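Local coordinates for protein ribokinase (Arabidopsis thaliana, PDB 6ILS) that phosphorylates D-ribose at O-5 with ATP and a divalent cation, probably magnesium, as a homodimeric chloroplast sugar kinase of the PfkB family, at residues A13-E18 with D65-L70; E73-D78 with G294-M299; I132-G137 with A154-K159; V222-G227 with A232-G237; K239-S244 with E277-A282. All blocks are in the same frame, centred on the assembly; numbering follows the deposited sequence.

Contact 1 (A13-E18 with D65-L70); sequences ADIYVE and DAHGKL. With RIB (alpha-D-ribofuranose), chain F.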
# COMPACT_ATOMS: atom_id res chain seq x y z
N ALA B 13 1.85 -3.58 6.77
CA ALA B 13 2.61 -2.76 5.84
C ALA B 13 2.22 -1.32 6.14
O ALA B 13 1.04 -0.98 6.14
CB ALA B 13 2.31 -3.13 4.39
N ASP B 14 3.21 -0.48 6.41
CA ASP B 14 2.97 0.91 6.73
C ASP B 14 3.10 1.76 5.46
O ASP B 14 4.19 1.88 4.93
CB ASP B 14 3.94 1.39 7.80
CG ASP B 14 3.63 0.81 9.19
OD1 ASP B 14 2.45 0.45 9.43
OD2 ASP B 14 4.55 0.74 10.03
N ILE B 15 1.97 2.30 5.00
CA ILE B 15 1.94 3.10 3.77
C ILE B 15 1.98 4.59 4.09
O ILE B 15 0.96 5.20 4.39
CB ILE B 15 0.68 2.83 2.93
CG1 ILE B 15 0.38 1.33 2.79
CG2 ILE B 15 0.83 3.46 1.55
CD1 ILE B 15 1.30 0.62 1.87
N TYR B 16 3.17 5.17 4.02
CA TYR B 16 3.38 6.59 4.32
C TYR B 16 3.24 7.45 3.09
O TYR B 16 3.92 7.20 2.10
CB TYR B 16 4.76 6.81 4.92
CG TYR B 16 4.94 6.13 6.24
CD1 TYR B 16 4.46 6.71 7.40
CD2 TYR B 16 5.59 4.91 6.34
CE1 TYR B 16 4.61 6.09 8.62
CE2 TYR B 16 5.75 4.28 7.55
CZ TYR B 16 5.26 4.88 8.69
OH TYR B 16 5.41 4.26 9.91
N VAL B 17 2.37 8.45 3.15
CA VAL B 17 2.31 9.44 2.08
C VAL B 17 2.51 10.84 2.66
O VAL B 17 1.86 11.23 3.64
CB VAL B 17 0.97 9.36 1.29
CG1 VAL B 17 0.85 8.01 0.59
CG2 VAL B 17 -0.23 9.60 2.20
N GLU B 18 3.45 11.58 2.07
CA GLU B 18 3.70 12.97 2.45
C GLU B 18 2.75 13.90 1.69
O GLU B 18 2.81 13.99 0.46
CB GLU B 18 5.14 13.35 2.17
CG GLU B 18 6.13 12.80 3.17
CD GLU B 18 7.56 13.15 2.80
OE1 GLU B 18 7.76 14.24 2.22
OE2 GLU B 18 8.47 12.34 3.09
N ASP B 65 0.05 -12.22 0.09
CA ASP B 65 0.11 -11.08 -0.82
C ASP B 65 1.48 -10.40 -0.73
O ASP B 65 2.36 -10.87 -0.01
CB ASP B 65 -1.01 -10.07 -0.52
CG ASP B 65 -1.11 -9.68 0.97
OD1 ASP B 65 -0.09 -9.73 1.67
OD2 ASP B 65 -2.23 -9.33 1.42
N ALA B 66 1.65 -9.31 -1.47
CA ALA B 66 2.94 -8.64 -1.54
C ALA B 66 3.33 -8.00 -0.20
O ALA B 66 4.50 -7.99 0.18
CB ALA B 66 2.93 -7.58 -2.66
N HIS B 67 2.34 -7.45 0.51
CA HIS B 67 2.56 -6.88 1.84
C HIS B 67 3.02 -7.96 2.84
O HIS B 67 3.88 -7.71 3.69
CB HIS B 67 1.29 -6.22 2.36
CG HIS B 67 0.96 -4.91 1.70
ND1 HIS B 67 -0.30 -4.37 1.73
CD2 HIS B 67 1.73 -4.04 1.01
CE1 HIS B 67 -0.30 -3.22 1.08
NE2 HIS B 67 0.92 -2.99 0.64
N GLY B 68 2.42 -9.14 2.72
CA GLY B 68 2.80 -10.28 3.53
C GLY B 68 4.24 -10.67 3.30
O GLY B 68 4.97 -10.97 4.24
N LYS B 69 4.64 -10.66 2.03
CA LYS B 69 6.01 -10.99 1.66
C LYS B 69 7.01 -9.97 2.17
O LYS B 69 8.11 -10.32 2.59
CB LYS B 69 6.13 -11.11 0.13
CG LYS B 69 7.36 -11.88 -0.32
CD LYS B 69 6.96 -12.96 -1.33
CE LYS B 69 7.84 -14.20 -1.22
NZ LYS B 69 7.37 -15.30 -2.13
N LEU B 70 6.62 -8.70 2.11
CA LEU B 70 7.43 -7.61 2.65
C LEU B 70 7.78 -7.89 4.12
O LEU B 70 8.92 -7.77 4.53
CB LEU B 70 6.66 -6.29 2.52
CG LEU B 70 7.17 -5.04 3.23
CD1 LEU B 70 8.49 -4.58 2.63
CD2 LEU B 70 6.10 -3.95 3.15
O5 RIB F . 4.21 1.25 16.81
C5 RIB F . 4.37 1.34 15.42
C4 RIB F . 3.36 0.64 14.77
O4 RIB F . 1.98 1.06 15.21
C3 RIB F . 3.42 1.11 13.25
O3 RIB F . 4.42 0.24 12.54
C2 RIB F . 2.24 1.10 12.83
O2 RIB F . 1.98 0.03 11.83
C1 RIB F . 1.23 0.92 14.15
O1 RIB F . 0.64 -0.33 14.14

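Contact 2 (E73-D78 with G294-M299); sequences EALGDD and GAIPSM. With NA (sodium ion), chain G.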
# COMPACT_ATOMS: atom_id res chain seq x y z
N GLU B 73 10.09 -11.03 4.61
CA GLU B 73 11.45 -10.71 4.20
C GLU B 73 12.18 -9.86 5.24
O GLU B 73 13.35 -10.11 5.56
CB GLU B 73 11.43 -9.99 2.84
CG GLU B 73 11.11 -10.93 1.68
CD GLU B 73 10.85 -10.21 0.37
OE1 GLU B 73 10.76 -8.95 0.37
OE2 GLU B 73 10.72 -10.90 -0.67
N ALA B 74 11.48 -8.86 5.76
CA ALA B 74 12.08 -7.95 6.73
C ALA B 74 12.45 -8.67 8.03
O ALA B 74 13.49 -8.39 8.62
CB ALA B 74 11.13 -6.77 7.03
N LEU B 75 11.61 -9.63 8.44
CA LEU B 75 11.77 -10.29 9.73
C LEU B 75 12.69 -11.50 9.71
O LEU B 75 13.34 -11.80 10.70
CB LEU B 75 10.41 -10.76 10.26
CG LEU B 75 9.39 -9.69 10.65
CD1 LEU B 75 8.18 -10.36 11.32
CD2 LEU B 75 10.02 -8.69 11.60
N GLY B 76 12.71 -12.20 8.58
CA GLY B 76 13.33 -13.52 8.51
C GLY B 76 14.84 -13.61 8.41
O GLY B 76 15.57 -12.75 8.91
N ASP B 77 15.30 -14.68 7.75
CA ASP B 77 16.72 -15.05 7.75
C ASP B 77 17.61 -14.05 7.02
O ASP B 77 18.81 -13.97 7.29
CB ASP B 77 16.89 -16.44 7.13
N ASP B 78 17.04 -13.30 6.09
CA ASP B 78 17.80 -12.29 5.36
C ASP B 78 17.57 -10.90 5.92
O ASP B 78 18.09 -9.92 5.41
CB ASP B 78 17.45 -12.33 3.87
CG ASP B 78 17.60 -13.72 3.27
OD1 ASP B 78 18.64 -14.38 3.53
OD2 ASP B 78 16.69 -14.15 2.53
N GLY B 294 12.09 4.93 9.74
CA GLY B 294 11.46 3.63 9.60
C GLY B 294 11.41 2.89 10.93
O GLY B 294 12.18 3.20 11.83
N ALA B 295 10.50 1.92 11.06
CA ALA B 295 10.42 1.15 12.30
C ALA B 295 11.49 0.06 12.33
O ALA B 295 12.52 0.21 12.99
CB ALA B 295 9.03 0.54 12.46
N ILE B 296 11.24 -1.03 11.62
CA ILE B 296 12.15 -2.16 11.62
C ILE B 296 13.57 -1.83 11.10
O ILE B 296 14.55 -2.31 11.68
CB ILE B 296 11.50 -3.33 10.85
CG1 ILE B 296 10.28 -3.81 11.65
CG2 ILE B 296 12.50 -4.47 10.62
CD1 ILE B 296 9.60 -5.11 11.15
N PRO B 297 13.71 -0.97 10.07
CA PRO B 297 15.06 -0.53 9.69
C PRO B 297 15.84 0.20 10.78
O PRO B 297 17.07 0.19 10.74
CB PRO B 297 14.80 0.44 8.52
CG PRO B 297 13.53 -0.03 7.94
CD PRO B 297 12.70 -0.54 9.07
N SER B 298 15.16 0.82 11.74
CA SER B 298 15.83 1.61 12.77
C SER B 298 16.23 0.81 14.01
O SER B 298 16.86 1.36 14.92
CB SER B 298 14.95 2.78 13.21
OG SER B 298 13.84 2.29 13.96
N MET B 299 15.84 -0.45 14.07
CA MET B 299 16.14 -1.24 15.28
C MET B 299 17.64 -1.39 15.47
O MET B 299 18.31 -1.79 14.56
CB MET B 299 15.48 -2.61 15.28
CG MET B 299 14.76 -2.85 16.57
SD MET B 299 13.22 -1.97 16.50
CE MET B 299 12.57 -2.80 15.07
NA NA G . 12.66 5.10 13.99

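Contact 3 (I132-G137 with A154-K159); sequences IVRNAG and AKAVKK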
# COMPACT_ATOMS: atom_id res chain seq x y z
N ILE B 132 4.35 -22.93 21.39
CA ILE B 132 5.49 -22.03 21.38
C ILE B 132 5.41 -21.07 22.56
O ILE B 132 6.44 -20.77 23.16
CB ILE B 132 5.62 -21.24 20.04
CG1 ILE B 132 6.91 -20.41 20.02
CG2 ILE B 132 4.40 -20.38 19.77
CD1 ILE B 132 8.16 -21.21 20.34
N VAL B 133 4.20 -20.64 22.92
CA VAL B 133 4.07 -19.73 24.06
C VAL B 133 4.33 -20.49 25.35
O VAL B 133 4.88 -19.93 26.30
CB VAL B 133 2.68 -19.03 24.09
CG1 VAL B 133 2.36 -18.40 22.74
CG2 VAL B 133 1.56 -19.96 24.51
N ARG B 134 3.99 -21.77 25.37
CA ARG B 134 4.27 -22.59 26.54
C ARG B 134 5.77 -22.85 26.72
O ARG B 134 6.22 -23.19 27.82
CB ARG B 134 3.50 -23.92 26.45
CG ARG B 134 2.01 -23.73 26.66
CD ARG B 134 1.29 -25.05 26.80
NE ARG B 134 -0.15 -24.87 26.94
CZ ARG B 134 -1.04 -25.14 25.99
NH1 ARG B 134 -2.33 -24.95 26.22
NH2 ARG B 134 -0.64 -25.61 24.81
N ASN B 135 6.55 -22.69 25.66
CA ASN B 135 8.00 -22.85 25.76
C ASN B 135 8.75 -21.52 25.89
O ASN B 135 9.98 -21.51 25.91
CB ASN B 135 8.56 -23.61 24.54
CG ASN B 135 8.14 -25.06 24.52
OD1 ASN B 135 7.68 -25.60 25.52
ND2 ASN B 135 8.31 -25.71 23.37
N ALA B 136 8.02 -20.41 25.96
CA ALA B 136 8.67 -19.10 25.94
C ALA B 136 9.44 -18.81 27.23
O ALA B 136 9.15 -19.38 28.29
CB ALA B 136 7.63 -18.02 25.71
N GLY B 137 10.43 -17.93 27.14
CA GLY B 137 11.03 -17.32 28.32
C GLY B 137 10.27 -16.07 28.74
O GLY B 137 10.29 -15.69 29.90
N ALA B 154 -2.35 -15.36 27.01
CA ALA B 154 -1.94 -14.97 28.35
C ALA B 154 -2.28 -16.07 29.35
O ALA B 154 -1.45 -16.44 30.18
CB ALA B 154 -2.59 -13.68 28.73
N LYS B 155 -3.49 -16.61 29.25
CA LYS B 155 -3.92 -17.68 30.15
C LYS B 155 -3.07 -18.93 29.98
O LYS B 155 -2.77 -19.62 30.96
CB LYS B 155 -5.40 -18.02 29.92
CG LYS B 155 -6.32 -16.97 30.51
CD LYS B 155 -7.78 -17.34 30.39
CE LYS B 155 -8.63 -16.22 30.97
NZ LYS B 155 -10.08 -16.57 31.04
N ALA B 156 -2.65 -19.21 28.75
CA ALA B 156 -1.80 -20.37 28.48
C ALA B 156 -0.41 -20.20 29.10
O ALA B 156 0.30 -21.18 29.32
CB ALA B 156 -1.68 -20.61 26.98
N VAL B 157 -0.01 -18.96 29.36
CA VAL B 157 1.31 -18.74 29.93
C VAL B 157 1.25 -18.73 31.44
O VAL B 157 2.05 -19.41 32.08
CB VAL B 157 1.93 -17.43 29.47
CG1 VAL B 157 3.30 -17.34 30.06
CG2 VAL B 157 2.01 -17.38 27.95
N LYS B 158 0.33 -17.94 31.99
CA LYS B 158 0.11 -17.88 33.43
C LYS B 158 0.13 -19.30 34.01
O LYS B 158 0.83 -19.57 34.99
CB LYS B 158 -1.22 -17.17 33.74
N LYS B 159 -0.60 -20.21 33.36
CA LYS B 159 -0.57 -21.62 33.71
C LYS B 159 0.68 -22.34 33.20
O LYS B 159 0.63 -23.52 32.84
CB LYS B 159 -1.83 -22.32 33.17
O HOH W 1 -0.88 -23.56 29.29

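Contact 4 (V222-G227 with A232-G237); sequences VLVKLG and ALFIQG. With ATP (adenosine-5'-triphosphate), chain E.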
# COMPACT_ATOMS: atom_id res chain seq x y z
N VAL B 222 3.54 -2.15 36.26
CA VAL B 222 3.19 -1.27 35.17
C VAL B 222 4.46 -0.54 34.71
O VAL B 222 5.15 0.09 35.50
CB VAL B 222 2.11 -0.26 35.59
CG1 VAL B 222 1.68 0.60 34.40
CG2 VAL B 222 0.88 -1.00 36.20
N LEU B 223 4.75 -0.69 33.42
CA LEU B 223 5.90 -0.06 32.76
C LEU B 223 5.39 1.13 31.97
O LEU B 223 4.89 0.98 30.85
CB LEU B 223 6.60 -1.09 31.85
CG LEU B 223 7.79 -0.60 31.01
CD1 LEU B 223 8.91 -0.20 31.95
CD2 LEU B 223 8.25 -1.70 30.05
N VAL B 224 5.44 2.33 32.54
CA VAL B 224 4.86 3.48 31.87
C VAL B 224 5.87 4.22 30.99
O VAL B 224 6.94 4.61 31.46
CB VAL B 224 4.27 4.48 32.89
CG1 VAL B 224 3.49 5.55 32.16
CG2 VAL B 224 3.37 3.75 33.89
N LYS B 225 5.51 4.39 29.72
CA LYS B 225 6.34 5.14 28.78
C LYS B 225 5.93 6.61 28.79
O LYS B 225 4.76 6.94 28.62
CB LYS B 225 6.21 4.54 27.37
CG LYS B 225 6.74 3.09 27.31
CD LYS B 225 6.26 2.29 26.07
CE LYS B 225 4.77 1.94 26.19
NZ LYS B 225 4.44 0.58 25.60
N LEU B 226 6.90 7.50 29.01
CA LEU B 226 6.59 8.90 29.25
C LEU B 226 7.18 9.84 28.20
O LEU B 226 7.42 11.02 28.47
CB LEU B 226 7.08 9.30 30.64
CG LEU B 226 6.54 8.46 31.79
CD1 LEU B 226 7.28 8.72 33.07
CD2 LEU B 226 5.06 8.72 31.96
N GLY B 227 7.41 9.31 27.00
CA GLY B 227 7.92 10.11 25.89
C GLY B 227 9.23 10.79 26.23
O GLY B 227 10.15 10.14 26.70
N ALA B 232 8.95 4.86 33.62
CA ALA B 232 8.99 4.45 35.02
C ALA B 232 8.38 3.07 35.17
O ALA B 232 7.47 2.71 34.42
CB ALA B 232 8.27 5.48 35.91
N LEU B 233 8.93 2.30 36.09
CA LEU B 233 8.45 0.96 36.39
C LEU B 233 7.85 0.95 37.78
O LEU B 233 8.56 1.16 38.78
CB LEU B 233 9.56 -0.07 36.29
CG LEU B 233 9.16 -1.52 36.60
CD1 LEU B 233 8.16 -2.06 35.57
CD2 LEU B 233 10.38 -2.42 36.68
N PHE B 234 6.54 0.73 37.84
CA PHE B 234 5.84 0.60 39.12
C PHE B 234 5.60 -0.87 39.42
O PHE B 234 5.05 -1.59 38.60
CB PHE B 234 4.49 1.32 39.11
CG PHE B 234 4.58 2.80 38.87
CD1 PHE B 234 4.75 3.31 37.58
CD2 PHE B 234 4.45 3.69 39.91
CE1 PHE B 234 4.81 4.67 37.36
CE2 PHE B 234 4.52 5.06 39.70
CZ PHE B 234 4.70 5.54 38.42
N ILE B 235 6.00 -1.30 40.61
CA ILE B 235 5.73 -2.65 41.07
C ILE B 235 4.95 -2.54 42.38
O ILE B 235 5.36 -1.81 43.28
CB ILE B 235 7.01 -3.44 41.28
CG1 ILE B 235 7.81 -3.51 39.97
CG2 ILE B 235 6.70 -4.83 41.81
CD1 ILE B 235 9.14 -4.19 40.11
N GLN B 236 3.82 -3.23 42.48
CA GLN B 236 2.99 -3.10 43.67
C GLN B 236 3.75 -3.46 44.95
O GLN B 236 4.39 -4.51 45.03
CB GLN B 236 1.74 -3.97 43.55
CG GLN B 236 0.71 -3.66 44.62
CD GLN B 236 -0.62 -4.25 44.29
OE1 GLN B 236 -0.70 -5.27 43.62
NE2 GLN B 236 -1.68 -3.60 44.75
N GLY B 237 3.70 -2.57 45.93
CA GLY B 237 4.37 -2.78 47.20
C GLY B 237 5.81 -2.29 47.22
O GLY B 237 6.51 -2.42 48.23
PG ATP E . 4.59 4.98 22.66
O1G ATP E . 4.09 3.71 23.24
O2G ATP E . 5.16 4.75 21.27
O3G ATP E . 3.49 5.99 22.52
PB ATP E . 5.92 7.04 24.03
O1B ATP E . 7.04 7.15 24.98
O2B ATP E . 4.75 7.61 24.69
O3B ATP E . 5.71 5.52 23.68
PA ATP E . 7.35 8.54 21.99
O1A ATP E . 7.41 9.99 22.47
O2A ATP E . 7.23 8.51 20.49
O3A ATP E . 6.09 7.82 22.63
O5' ATP E . 8.67 7.81 22.40
C5' ATP E . 8.82 6.42 22.17
C4' ATP E . 10.15 5.95 22.90
O4' ATP E . 11.33 6.80 22.40
C3' ATP E . 10.04 6.19 24.14
O3' ATP E . 10.68 5.15 24.90
C2' ATP E . 10.84 7.62 24.43
O2' ATP E . 11.21 7.62 25.84
C1' ATP E . 11.81 7.64 23.61
N9 ATP E . 12.00 9.00 23.08
C8 ATP E . 11.26 10.02 22.57
N7 ATP E . 12.10 11.04 22.27
C5 ATP E . 13.38 10.64 22.58
C6 ATP E . 14.61 11.29 22.48
N6 ATP E . 14.87 12.62 21.98
N1 ATP E . 15.72 10.67 22.87
C2 ATP E . 15.66 9.38 23.36
N3 ATP E . 14.47 8.74 23.47
C4 ATP E . 13.32 9.38 23.08

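Contact 5 (K239-S244 with E277-A282); sequences KPIQQS and ECLRFA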
# COMPACT_ATOMS: atom_id res chain seq x y z
N LYS B 239 8.86 0.79 45.75
CA LYS B 239 9.10 2.15 45.30
C LYS B 239 9.25 2.13 43.78
O LYS B 239 9.92 1.25 43.26
CB LYS B 239 10.35 2.71 45.97
CG LYS B 239 10.61 4.18 45.71
CD LYS B 239 11.97 4.61 46.26
CE LYS B 239 12.32 6.02 45.82
NZ LYS B 239 13.67 6.45 46.30
N PRO B 240 8.62 3.08 43.08
CA PRO B 240 8.74 3.20 41.62
C PRO B 240 10.17 3.50 41.20
O PRO B 240 10.90 4.16 41.95
CB PRO B 240 7.82 4.38 41.28
CG PRO B 240 6.87 4.47 42.44
CD PRO B 240 7.68 4.07 43.63
N ILE B 241 10.57 3.01 40.04
CA ILE B 241 11.88 3.32 39.46
C ILE B 241 11.68 4.25 38.28
O ILE B 241 10.86 3.97 37.41
CB ILE B 241 12.60 2.04 39.00
CG1 ILE B 241 12.69 1.06 40.16
CG2 ILE B 241 13.99 2.36 38.47
CD1 ILE B 241 13.03 -0.32 39.73
N GLN B 242 12.39 5.37 38.25
CA GLN B 242 12.25 6.29 37.14
C GLN B 242 13.53 6.28 36.29
O GLN B 242 14.63 6.13 36.82
CB GLN B 242 11.95 7.70 37.63
CG GLN B 242 10.63 7.80 38.40
CD GLN B 242 10.37 9.21 38.93
OE1 GLN B 242 10.41 9.45 40.13
NE2 GLN B 242 10.10 10.14 38.02
N GLN B 243 13.35 6.42 34.98
CA GLN B 243 14.47 6.47 34.04
C GLN B 243 14.19 7.58 33.04
O GLN B 243 13.17 7.57 32.34
CB GLN B 243 14.64 5.12 33.33
CG GLN B 243 15.69 5.10 32.20
CD GLN B 243 17.09 5.43 32.69
OE1 GLN B 243 17.62 4.77 33.58
NE2 GLN B 243 17.70 6.45 32.09
N SER B 244 15.08 8.56 32.95
CA SER B 244 14.86 9.65 32.01
C SER B 244 15.24 9.17 30.61
O SER B 244 15.77 8.08 30.48
CB SER B 244 15.67 10.89 32.41
OG SER B 244 17.04 10.54 32.47
N GLU B 277 18.52 -1.83 35.48
CA GLU B 277 19.26 -2.13 34.25
C GLU B 277 18.32 -2.33 33.06
O GLU B 277 18.65 -1.92 31.95
CB GLU B 277 20.14 -3.37 34.43
CG GLU B 277 21.39 -3.17 35.29
CD GLU B 277 21.99 -4.48 35.82
OE1 GLU B 277 21.35 -5.55 35.71
OE2 GLU B 277 23.11 -4.42 36.38
N CYS B 278 17.18 -2.97 33.31
CA CYS B 278 16.17 -3.18 32.26
C CYS B 278 15.67 -1.85 31.70
O CYS B 278 15.60 -1.67 30.49
CB CYS B 278 14.98 -3.99 32.78
SG CYS B 278 15.36 -5.71 33.09
N LEU B 279 15.33 -0.92 32.59
CA LEU B 279 14.87 0.39 32.16
C LEU B 279 15.94 1.15 31.38
O LEU B 279 15.65 1.81 30.38
CB LEU B 279 14.42 1.22 33.36
CG LEU B 279 13.01 0.99 33.90
CD1 LEU B 279 12.74 1.95 35.05
CD2 LEU B 279 11.96 1.19 32.82
N ARG B 280 17.17 1.09 31.87
CA ARG B 280 18.27 1.80 31.21
C ARG B 280 18.50 1.27 29.81
O ARG B 280 18.68 2.04 28.86
CB ARG B 280 19.57 1.67 32.02
CG ARG B 280 20.07 2.98 32.60
CD ARG B 280 21.53 2.87 33.03
NE ARG B 280 22.42 3.66 32.18
CZ ARG B 280 23.68 3.33 31.90
NH1 ARG B 280 24.20 2.21 32.38
NH2 ARG B 280 24.41 4.10 31.11
N PHE B 281 18.54 -0.05 29.71
CA PHE B 281 18.74 -0.76 28.44
C PHE B 281 17.64 -0.42 27.45
O PHE B 281 17.91 -0.13 26.28
CB PHE B 281 18.82 -2.26 28.72
CG PHE B 281 19.11 -3.10 27.53
CD1 PHE B 281 20.43 -3.32 27.12
CD2 PHE B 281 18.08 -3.72 26.84
CE1 PHE B 281 20.71 -4.13 26.02
CE2 PHE B 281 18.34 -4.53 25.74
CZ PHE B 281 19.67 -4.73 25.32
N ALA B 282 16.39 -0.43 27.91
CA ALA B 282 15.26 -0.03 27.08
C ALA B 282 15.37 1.41 26.60
O ALA B 282 15.11 1.72 25.43
CB ALA B 282 13.91 -0.25 27.85

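Contact 1 (A13-E18 with D65-L70)
Ala13 and His67 bring strand 13-18 and the first turn of helix 66-70 together, their CA atoms 5.7 Å apart, while the two axes run at 106° and come within 9.3 Å. With CG beside its backbone N (chi1 -73°), the His67 imidazole lies under Ala13, whose CB sits over one face in a CH-pi contact, 3.7 Å from the ring centroid and displaced toward the CG-CD2 side, and, roughly at right angles to this, it meets Leu70 CD2 at 4.1 Å. Ile15 CD1 comes obliquely, 3.8 Å from His67 NE2, the two side chains crossing at about a right angle. The strand belongs to the small four-stranded sheet that forms the lid of ribokinases and, as in relatives, the dimer interface: His67 NE2 is hydrogen-bonded to His67 NE2 of the second subunit, and the His97 ring meets His67 within the chain. At the start of the helix Asp65 is the N-cap, its OD1 accepting from Gly68 N at 2.8 Å and also engaging Thr95. Between the two apolar residues the strand turns Asp14 away from the helix and toward ribose, where OD1 takes O2 in a very short bond and OD2 takes O3 at 2.6 Å.

Contact 2 (E73-D78 with G294-M299)
Apolar contacts alone join the end of helix 66-75 to the 3-10 turn at 296-298, and Ile296 supplies all of them from its side. The closest is between methyl groups: Ile296 CD1 lies 3.6 Å from Leu75 CD2, the two side chains crossing at about a right angle. The extended outer arm of Ile296 (chi2 -172°) carries CD1 to the leucine, whereas the other branch, CG2, faces Ala74 CB at a looser 4.5 Å. Ala38 of strand 33-39 touches both Ala74 and Ile296, and Asn44 of helix 41-51 also packs on the isoleucine, so the contact borders the ribose pocket.

Polar interactions stay within the 294-299 loop. Backbone bonds from Ser298 N to Ala295 O and from Met299 N to Ile296 O form the short turn, and the Ser298 hydroxyl lies within hydrogen-bonding distance of both Gly294 O and Ala295 O.

Metal coordination adds a third kind of interaction. Gly294 O binds the sodium ion at 2.9 Å, together with the carbonyl oxygens of Asp253, Thr255, Cys289 and Val292; this is the site predicted for potassium. A loop whose carbonyls hold a monovalent cation thus reaches the lid-side helix through one aliphatic side chain, with no hydrogen bond between them, which implies a contact governed by shape rather than by bond direction.

Contact 3 (I132-G137 with A154-K159)
Ala156 O and Arg134 NE share one water, which accepts from NE at 2.8 Å and donates to the carbonyl oxygen at 2.7 Å. The water lies at the edge of the guanidinium, in its plane, and so joins two segments that share no direct hydrogen bond. Arg134 gets there with a chain extended from CG to NE (chi2 -171°, chi3 -178°), which carries NE out to the water; on the way its CG comes within 4.1 Å of Ala156 O. The far end of the guanidinium belongs to another partner, for NH1 forms a salt bridge with Asp127. Held at both NE and NH1, the group has little freedom to rotate.

Beneath this polar edge the packing is apolar. Val133 CG2 meets Ala156 CB at 4.1 Å, and the body of the same valine faces Val157, its CB lying 4.3 Å from Val157 CG2. That methyl also approaches the backbone, 4.2 Å from Val133 O. Arg134 and Val157 have the closest CA atoms, 5.9 Å apart. Val133 also reaches Val8 of strand 5-8, and Val157 packs on Val162 just beyond its own helix.

The short helix 131-134 and helix 147-158 stand before and after strand 138-143 of the large central sheet, so the contact joins consecutive helical elements of the alternating alpha/beta architecture of the ribokinase fold, away from the substrate sites.

Contact 4 (V222-G227 with A232-G237)
The Phe234 ring has Val222 O at its edge, in the ring plane, while Val224 CG2 approaches obliquely and comes 3.9 Å from Phe234 CE1. Phe234 CG lies beside its own backbone N (chi1 -61°), which turns the ring along the neighbouring strand toward Val224; Ser208 and Val211 of helix 204-216 also pack against it. Ala232 completes this face of the sheet, its CB 4.4 Å from Leu226 CD1. On the other face Leu223 and Leu233 form a non-hydrogen-bonded pair, their CD1 methyls 4.1 Å apart, and Leu279 of helix 275-289 and Phe265 of helix 257-270 cover both.

The strands form an antiparallel beta hairpin. Val222 and Phe234 exchange two backbone bonds, with Val222 N to Phe234 O and Phe234 N to Val222 O both at 2.8 Å. Val224 and Ala232 form the next hydrogen-bonded pair: Val224 N reaches Ala232 O at 2.8 Å, and the return bond from Ala232 N to Val224 O is slightly longer.

Past the end of the first strand the chain enters the nucleotide site. Gly227 N donates to ATP O1B at 3.0 Å, and Gly227 O accepts from the O2' hydroxyl of the ATP sugar at 2.9 Å. The Lys225 side chain leaves the backbone away from the partner strand; its NZ is bound by Asp167, Ser187 and Thr262, and its CE passes near the gamma phosphate. The paired backbone bonds and apolar cover on both faces are consistent with a firmly held strand end, from which the Gly227 peptide meets both phosphate and sugar.

Contact 5 (K239-S244 with E277-A282)
Leu279 of helix 275-289 packs against strand 241-243, an edge strand of the large central sheet in this alpha/beta kinase fold, with the strand and helix axes only 20° from parallel and 8.7 Å apart. The tight part centres on the leucine. Its CD1 is wedged against Ile241, 3.7 Å from the CG2 methyl and 3.6 Å from the carbonyl oxygen of the same residue, while its CB meets Gln243 CB at 3.9 Å. Ser231 and Leu233 of the adjacent strand also touch Leu279, so this side chain meets both strand 241-243 and its neighbour 231-235.

The Gln243-Arg280 side is looser and partly open to solvent. Gln243 begins straight, with CG anti to the backbone N, then bends at chi2 (61°), and this brings its CG over the Leu279 carbonyl and its amide across the stem of Arg280. The amide and guanidinium planes are 42° apart, and no hydrogen bond links them; the arginine sends NH2 to Leu309 O in the C-terminal helix instead. Only the aliphatic part of Arg280 faces the glutamine here. The amide is held by the next residue, just past the strand, where Gln243 NE2 donates to Ser244 O at 3.0 Å in a fairly straight bond. That bond leaves the other end of the amide turned to the helix, where Gln243 OE1 lies 3.2 Å from Arg280 CG.

From the N terminus, contact 1 closes a loop of 46 residues, bringing the start of helix 66-75 onto lid strand 12-18. The same helix then opens contact 2, whose partner lies 216 residues on, near the C terminus; this long loop ties the lid side to the monovalent-cation loop and encloses contacts 3, 4 and 5. Those three follow one another in series without crossing. Contact 3 spans strand 138-143, contact 4 is a local hairpin, and contact 5 brings helix 275-289 back to the sheet edge. Contacts 4 and 5 touch directly, through neighbouring strands 231-235 and 241-243, whereas contact 1 lies on the opposite side of the chain's centre from both.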